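Local atomic coordinates of Alpha/beta hydrolase (Novosphingobium aromaticivorans, PDB entry 3BWX), a protein that probably acts as a hydrolase of the alpha/beta fold and binds calcium ions in the crystal. Residues A[124-129]-A[231-236]; A[258-263]-A[272-277]; A[14-19]-A[62-67]. The protein carries 1 engineered substitution. All coordinates share one frame; numbering follows the deposited sequence.

Contact 1 (A[124-129]-A[231-236]); sequences AAVLND and LVLRGE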
# COMPACT_ATOMS: atom_id res chain seq x y z
N ALA A 124 -9.61 -13.35 1.49
CA ALA A 124 -10.18 -12.20 2.18
C ALA A 124 -9.34 -10.99 1.79
O ALA A 124 -8.21 -11.15 1.26
CB ALA A 124 -10.19 -12.43 3.70
N ALA A 125 -9.83 -9.78 2.08
CA ALA A 125 -9.12 -8.59 1.70
C ALA A 125 -9.39 -7.43 2.68
O ALA A 125 -10.42 -7.35 3.35
CB ALA A 125 -9.43 -8.16 0.27
N VAL A 126 -8.44 -6.51 2.67
CA VAL A 126 -8.50 -5.28 3.40
C VAL A 126 -8.18 -4.17 2.43
O VAL A 126 -7.14 -4.23 1.79
CB VAL A 126 -7.46 -5.26 4.54
CG1 VAL A 126 -7.50 -3.87 5.29
CG2 VAL A 126 -7.66 -6.42 5.52
N LEU A 127 -9.05 -3.17 2.33
CA LEU A 127 -8.81 -1.95 1.54
C LEU A 127 -8.53 -0.86 2.56
O LEU A 127 -9.38 -0.54 3.40
CB LEU A 127 -9.99 -1.55 0.66
CG LEU A 127 -10.32 -2.40 -0.58
CD1 LEU A 127 -11.62 -1.88 -1.23
CD2 LEU A 127 -9.13 -2.39 -1.58
N ASN A 128 -7.34 -0.32 2.52
CA ASN A 128 -6.94 0.71 3.47
C ASN A 128 -7.01 2.08 2.82
O ASN A 128 -6.13 2.49 2.04
CB ASN A 128 -5.59 0.44 4.03
CG ASN A 128 -5.15 1.48 5.02
OD1 ASN A 128 -5.96 2.10 5.71
ND2 ASN A 128 -3.85 1.64 5.14
N ASP A 129 -8.09 2.76 3.13
CA ASP A 129 -8.33 4.17 2.78
C ASP A 129 -8.33 4.42 1.29
O ASP A 129 -7.73 5.38 0.77
CB ASP A 129 -7.42 5.16 3.54
CG ASP A 129 -8.07 6.54 3.72
OD1 ASP A 129 -9.08 6.57 4.41
OD2 ASP A 129 -7.62 7.53 3.12
N LEU A 231 -12.79 -6.11 4.64
CA LEU A 231 -12.67 -4.98 5.54
C LEU A 231 -12.23 -3.76 4.77
O LEU A 231 -11.27 -3.84 3.97
CB LEU A 231 -11.61 -5.28 6.60
CG LEU A 231 -11.11 -4.11 7.50
CD1 LEU A 231 -12.23 -3.54 8.40
CD2 LEU A 231 -9.88 -4.55 8.36
N VAL A 232 -12.90 -2.65 5.06
CA VAL A 232 -12.53 -1.33 4.58
C VAL A 232 -12.12 -0.47 5.78
O VAL A 232 -12.93 -0.29 6.69
CB VAL A 232 -13.65 -0.66 3.80
CG1 VAL A 232 -13.17 0.70 3.26
CG2 VAL A 232 -14.11 -1.51 2.66
N LEU A 233 -10.90 0.01 5.81
CA LEU A 233 -10.44 0.97 6.79
C LEU A 233 -10.49 2.37 6.18
O LEU A 233 -10.13 2.60 5.03
CB LEU A 233 -8.98 0.64 7.26
CG LEU A 233 -8.80 -0.69 8.03
CD1 LEU A 233 -7.35 -1.15 8.09
CD2 LEU A 233 -9.41 -0.61 9.43
N ARG A 234 -10.91 3.35 6.94
CA ARG A 234 -10.97 4.72 6.48
C ARG A 234 -10.41 5.63 7.58
O ARG A 234 -10.82 5.51 8.75
CB ARG A 234 -12.43 5.14 6.18
CG ARG A 234 -12.51 6.55 5.68
CD ARG A 234 -13.89 7.06 5.45
NE ARG A 234 -13.69 8.45 5.07
CZ ARG A 234 -13.82 9.52 5.85
NH1 ARG A 234 -14.36 9.46 7.07
NH2 ARG A 234 -13.47 10.70 5.38
N GLY A 235 -9.55 6.58 7.21
CA GLY A 235 -9.22 7.66 8.11
C GLY A 235 -10.38 8.64 8.23
O GLY A 235 -10.87 9.09 7.20
N GLU A 236 -10.76 9.01 9.46
CA GLU A 236 -11.89 9.90 9.69
C GLU A 236 -11.83 11.16 8.82
O GLU A 236 -12.86 11.65 8.33
CB GLU A 236 -11.91 10.29 11.14
CG GLU A 236 -13.12 11.17 11.51
CD GLU A 236 -13.25 11.32 13.00
OE1 GLU A 236 -12.24 11.73 13.62
OE2 GLU A 236 -14.34 11.03 13.53

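Contact 2 (A[258-263]-A[272-277]); sequences VTLPRI and PESIAA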
# COMPACT_ATOMS: atom_id res chain seq x y z
N VAL A 258 -14.37 0.16 9.20
CA VAL A 258 -13.79 0.72 10.44
C VAL A 258 -13.22 2.09 10.14
O VAL A 258 -12.38 2.23 9.25
CB VAL A 258 -12.75 -0.24 11.04
CG1 VAL A 258 -12.01 0.44 12.22
CG2 VAL A 258 -13.40 -1.59 11.39
N THR A 259 -13.67 3.09 10.87
CA THR A 259 -13.14 4.43 10.72
C THR A 259 -12.20 4.72 11.89
O THR A 259 -12.58 4.54 13.04
CB THR A 259 -14.25 5.47 10.67
OG1 THR A 259 -15.09 5.22 9.51
CG2 THR A 259 -13.66 6.91 10.63
N LEU A 260 -10.99 5.18 11.57
CA LEU A 260 -9.93 5.50 12.54
C LEU A 260 -10.06 6.96 12.93
O LEU A 260 -9.96 7.85 12.09
CB LEU A 260 -8.53 5.20 11.99
CG LEU A 260 -8.01 3.77 11.89
CD1 LEU A 260 -8.10 3.04 13.30
CD2 LEU A 260 -8.69 3.01 10.79
N PRO A 261 -10.34 7.22 14.21
CA PRO A 261 -10.50 8.64 14.63
C PRO A 261 -9.27 9.52 14.45
O PRO A 261 -8.13 9.07 14.68
CB PRO A 261 -10.84 8.53 16.13
CG PRO A 261 -11.36 7.13 16.29
CD PRO A 261 -10.60 6.27 15.30
N ARG A 262 -9.51 10.76 14.03
CA ARG A 262 -8.50 11.83 14.01
C ARG A 262 -7.30 11.57 13.09
O ARG A 262 -6.23 12.14 13.30
CB ARG A 262 -8.00 12.13 15.43
CG ARG A 262 -9.16 12.43 16.36
CD ARG A 262 -8.88 13.42 17.50
NE ARG A 262 -7.61 14.16 17.50
CZ ARG A 262 -7.49 15.46 17.19
NH1 ARG A 262 -8.53 16.18 16.83
NH2 ARG A 262 -6.30 16.04 17.25
N ILE A 263 -7.46 10.72 12.10
CA ILE A 263 -6.40 10.55 11.14
C ILE A 263 -6.99 10.54 9.74
O ILE A 263 -8.16 10.23 9.55
CB ILE A 263 -5.50 9.30 11.38
CG1 ILE A 263 -6.24 8.01 11.12
CG2 ILE A 263 -4.86 9.25 12.78
CD1 ILE A 263 -5.33 6.78 11.29
N PRO A 272 -4.18 0.47 17.26
CA PRO A 272 -4.84 -0.70 17.84
C PRO A 272 -6.14 -1.13 17.18
O PRO A 272 -6.38 -2.34 16.97
CB PRO A 272 -5.11 -0.27 19.28
CG PRO A 272 -3.97 0.70 19.56
CD PRO A 272 -3.81 1.46 18.29
N GLU A 273 -6.96 -0.15 16.83
CA GLU A 273 -8.23 -0.45 16.17
C GLU A 273 -8.00 -1.11 14.78
O GLU A 273 -8.82 -1.94 14.35
CB GLU A 273 -9.09 0.79 16.09
CG GLU A 273 -9.64 1.18 17.46
CD GLU A 273 -10.04 2.63 17.62
OE1 GLU A 273 -9.96 3.44 16.66
OE2 GLU A 273 -10.45 2.96 18.75
N SER A 274 -6.96 -0.68 14.05
CA SER A 274 -6.65 -1.26 12.76
C SER A 274 -6.20 -2.69 12.93
O SER A 274 -6.58 -3.58 12.17
CB SER A 274 -5.53 -0.48 12.06
OG SER A 274 -5.92 0.87 11.76
N ILE A 275 -5.32 -2.92 13.89
CA ILE A 275 -4.76 -4.27 14.15
C ILE A 275 -5.93 -5.21 14.47
O ILE A 275 -6.04 -6.32 13.92
CB ILE A 275 -3.71 -4.25 15.27
CG1 ILE A 275 -2.50 -3.40 14.85
CG2 ILE A 275 -3.31 -5.68 15.71
CD1 ILE A 275 -1.67 -2.95 16.04
N ALA A 276 -6.77 -4.79 15.40
CA ALA A 276 -7.92 -5.60 15.82
C ALA A 276 -8.86 -5.86 14.64
O ALA A 276 -9.35 -6.95 14.47
CB ALA A 276 -8.69 -4.92 16.95
N ALA A 277 -9.07 -4.84 13.79
CA ALA A 277 -9.93 -4.99 12.59
C ALA A 277 -9.39 -6.06 11.63
O ALA A 277 -10.13 -6.88 11.13
CB ALA A 277 -10.15 -3.65 11.87
O HOH W 1 -11.94 2.74 15.01

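Contact 3 (A[14-19]-A[62-67]); sequences DGLRLH and EMRGRG. With EDO (1,2-ethanediol), chain R.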
# COMPACT_ATOMS: atom_id res chain seq x y z
N ASP A 14 9.73 -7.79 -18.45
CA ASP A 14 10.69 -6.95 -19.11
C ASP A 14 12.06 -6.91 -18.43
O ASP A 14 12.96 -6.13 -18.83
CB ASP A 14 10.13 -5.54 -19.39
CG ASP A 14 9.61 -4.82 -18.17
OD1 ASP A 14 9.43 -5.44 -17.11
OD2 ASP A 14 9.37 -3.60 -18.27
N GLY A 15 12.27 -7.79 -17.47
CA GLY A 15 13.62 -8.05 -17.02
C GLY A 15 14.12 -7.41 -15.72
O GLY A 15 15.31 -7.52 -15.37
N LEU A 16 13.21 -6.75 -14.99
CA LEU A 16 13.57 -6.13 -13.71
C LEU A 16 13.57 -7.15 -12.59
O LEU A 16 12.71 -8.03 -12.54
CB LEU A 16 12.59 -5.01 -13.33
CG LEU A 16 12.57 -3.79 -14.26
CD1 LEU A 16 11.62 -2.72 -13.64
CD2 LEU A 16 13.94 -3.26 -14.57
N ARG A 17 14.53 -7.02 -11.67
CA ARG A 17 14.53 -7.74 -10.44
C ARG A 17 13.74 -6.94 -9.44
O ARG A 17 14.13 -5.86 -9.03
CB ARG A 17 15.95 -7.94 -9.90
CG ARG A 17 16.04 -8.88 -8.69
CD ARG A 17 17.41 -8.83 -7.99
NE ARG A 17 17.64 -7.55 -7.32
CZ ARG A 17 18.84 -7.04 -6.97
NH1 ARG A 17 19.99 -7.68 -7.23
NH2 ARG A 17 18.88 -5.86 -6.38
N LEU A 18 12.62 -7.51 -9.04
CA LEU A 18 11.70 -6.86 -8.09
C LEU A 18 11.81 -7.60 -6.75
O LEU A 18 12.11 -8.81 -6.69
CB LEU A 18 10.30 -6.91 -8.65
CG LEU A 18 10.15 -6.21 -10.01
CD1 LEU A 18 8.66 -6.27 -10.46
CD2 LEU A 18 10.64 -4.72 -9.97
N HIS A 19 11.56 -6.86 -5.69
CA HIS A 19 11.87 -7.29 -4.31
C HIS A 19 10.63 -7.45 -3.43
O HIS A 19 9.72 -6.65 -3.49
CB HIS A 19 12.77 -6.27 -3.70
CG HIS A 19 13.09 -6.50 -2.27
ND1 HIS A 19 12.80 -5.56 -1.29
CD2 HIS A 19 13.66 -7.55 -1.62
CE1 HIS A 19 13.18 -6.03 -0.11
NE2 HIS A 19 13.73 -7.22 -0.28
N GLU A 62 7.52 -4.77 -3.28
CA GLU A 62 7.75 -3.38 -3.66
C GLU A 62 7.68 -3.27 -5.19
O GLU A 62 8.32 -4.06 -5.89
CB GLU A 62 9.16 -2.96 -3.19
CG GLU A 62 9.39 -3.35 -1.75
CD GLU A 62 10.65 -2.81 -1.18
OE1 GLU A 62 11.77 -3.05 -1.72
OE2 GLU A 62 10.49 -2.14 -0.15
N MSE A 63 6.89 -2.31 -5.68
CA MSE A 63 6.77 -2.17 -7.11
C MSE A 63 8.06 -1.64 -7.74
O MSE A 63 8.95 -1.08 -7.04
CB MSE A 63 5.59 -1.26 -7.43
CG MSE A 63 4.29 -1.88 -7.00
SE MSE A 63 3.80 -3.69 -7.63
CE MSE A 63 4.77 -4.79 -6.31
N ARG A 64 8.19 -1.81 -9.05
CA ARG A 64 9.35 -1.27 -9.75
C ARG A 64 9.45 0.20 -9.38
O ARG A 64 8.42 0.92 -9.28
CB ARG A 64 9.21 -1.40 -11.28
CG ARG A 64 7.95 -0.79 -11.87
CD ARG A 64 7.83 -0.89 -13.38
NE ARG A 64 7.70 -2.28 -13.76
CZ ARG A 64 8.10 -2.80 -14.90
NH1 ARG A 64 8.73 -2.09 -15.80
NH2 ARG A 64 7.90 -4.10 -15.12
N GLY A 65 10.67 0.64 -9.13
CA GLY A 65 10.97 2.03 -8.80
C GLY A 65 10.81 2.39 -7.34
O GLY A 65 10.96 3.57 -6.99
N ARG A 66 10.45 1.43 -6.50
CA ARG A 66 10.29 1.70 -5.07
C ARG A 66 11.18 0.79 -4.26
O ARG A 66 11.34 -0.39 -4.56
CB ARG A 66 8.85 1.48 -4.58
CG ARG A 66 7.84 2.51 -5.08
CD ARG A 66 7.39 2.29 -6.51
NE ARG A 66 6.23 3.13 -6.81
CZ ARG A 66 5.80 3.38 -8.03
NH1 ARG A 66 6.39 2.85 -9.09
NH2 ARG A 66 4.77 4.17 -8.18
N GLY A 67 11.75 1.35 -3.20
CA GLY A 67 12.55 0.53 -2.27
C GLY A 67 13.69 -0.12 -2.96
O GLY A 67 14.44 0.54 -3.70
C1 EDO R . 13.44 -2.89 1.71
O1 EDO R . 14.68 -2.22 1.96
C2 EDO R . 12.36 -1.86 1.84
O2 EDO R . 12.61 -0.93 0.81

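Contact 1 (A[124-129]-A[231-236])
Val126 and Leu231 lie side by side on one face of two parallel neighbouring strands, and this face is the closely packed one. Val126 CG1 meets Leu231 CD2 and Leu233 CD1, 3.9 Å from each; with chi1 at 178° this branch is anti to the backbone N, which puts it within reach of both leucines. Helix 272-282 covers the face, through Leu281 on Val126 and Ala277 on Leu231. The other face is looser between the strands themselves: Leu127 and Val232 do not touch through their side chains, and each packs on Met249 of helix 243-250 instead. Backbone bonds alternate in the parallel pattern, among them Leu127 N to Leu231 O at 2.8 Å and Leu233 N to Leu127 O at 2.9 Å. Beyond the strand end, Asp129 OD1 accepts Gly235 N at 2.8 Å, the donor standing 44° out of the carboxylate plane. Arg234 CG lies beside the same OD1, at 3.7 Å, while its NE bonds Leu241 O. Toward solvent the contact fades, and exposed Glu236 reaches nothing across it. Asn128 ND2 binds Thr104 OG1 and Pro267 O, whereas its buried OD1, 3.7 Å from Leu233 CB, has no polar partner. While Asp129 OD1 takes Gly235 N, OD2 bonds Ser238 OG and His265 ND1; this acid-histidine pairing at a strand end is consistent with the charge-relay arrangement of alpha/beta hydrolases.

Contact 2 (A[258-263]-A[272-277])
Apolar contacts bring Val258 and Leu260 of the edge strand against one side of the helix that starts at Pro272. Val258 CG2 touches the methyl of Ala277, with 3.9 Å from CG2 to CB. Two residues further along, the side chains of Leu260 and Glu273 run antiparallel alongside one another, so that Leu260 CD1 lies 3.7 Å from Glu273 CB. The same methyl also packs on a polar group, Ser274 OG, 3.4 Å from Leu260 CD1; with CG anti to the carbonyl carbon (chi1 -75°), the leucine branch is brought to the serine. The hydroxyl is not left to this apolar neighbour, since it is hydrogen-bonded to Glu271 OE1 just before the helix. Pro261 adds a peripheral contact, its CD 3.2 Å from Glu273 OE1, the two side chains meeting at a slant. Polar linkage is indirect: the segments share no direct hydrogen bond, but one water donates to both Thr259 O and Glu273 OE1, its oxygen 2.7 Å from each, and so ties strand backbone to helix side chain. After Leu260 the chain leaves the sheet through a type II turn ending at Ile263. Strand 258-260 and helix 272-277 run at 160°, nearly antiparallel, with axes 9.0 Å apart, as expected where a strand is followed by a helix lying on its sheet. Val258 and Ala277 also meet Leu231 of strand 230-235, so the helix spans both neighbouring strands.

Contact 3 (A[14-19]-A[62-67])
Glu62 OE1 is gripped twice, by His19 ND1 across the contact and by Asp68 N further along its own loop. The histidine bond is short, 2.7 Å from ND1 to OE1, and almost straight at 176°. OE1 lies in the plane of the imidazole, while ND1 approaches from above the carboxylate plane. Glu62 N also donates to His19 O, at 2.9 Å, so backbone and side chain hold the same pair. A nearby 1,2-ethanediol makes a weak bond to Glu62 OE2 that a clash leaves doubtful. At the other end Arg64 grips Asp14 end-on: NH2 to OD1 is 2.8 Å and NH1 to OD2 is 3.0 Å, both through syn lone pairs, with the two flat groups only 26° apart. A bend at chi3 (65°) folds the guanidinium back beneath Leu16, whose CD1 lies 3.6 Å above its plane, offset toward the rim. Leu18 CD2 packs on Arg64 CA at 3.7 Å. Ser12 OG is a second partner of Asp14 OD1, and Arg64 NE makes a salt bridge with Asp86 of helix 80-94. A leucine in place of Arg64 would probably leave Asp14 and Asp86 without their shared positive mate, their carboxylates freer to turn. Since His19 NE2 pairs with Asp7 OD1, the imidazole sits between two carboxylates, which would be expected to favour its protonated form.

How the contacts relate
All three contacts reach the same eight-stranded mixed sheet, contacts 1 and 2 on one side of the chain's centre and contact 3 on the other. Contact 3 comes first along the chain and joins strand 17-23 to the loop after strand 58-61; contacts 1 and 2 follow in series. These last two adjoin, with centres about 9 Å apart: Arg234 O lies 2.8 Å from Leu260 N, and strands 230-235 and 255-260 are neighbours in the sheet. Contact 3 stands apart, its centre about 25 Å from that of contact 1 and 31 Å from that of contact 2. Together they sample the sheet toward the two ends of its strand order, one with antiparallel strands near the N-terminus, the other ending in an edge strand backed by the C-terminal helix 272-282.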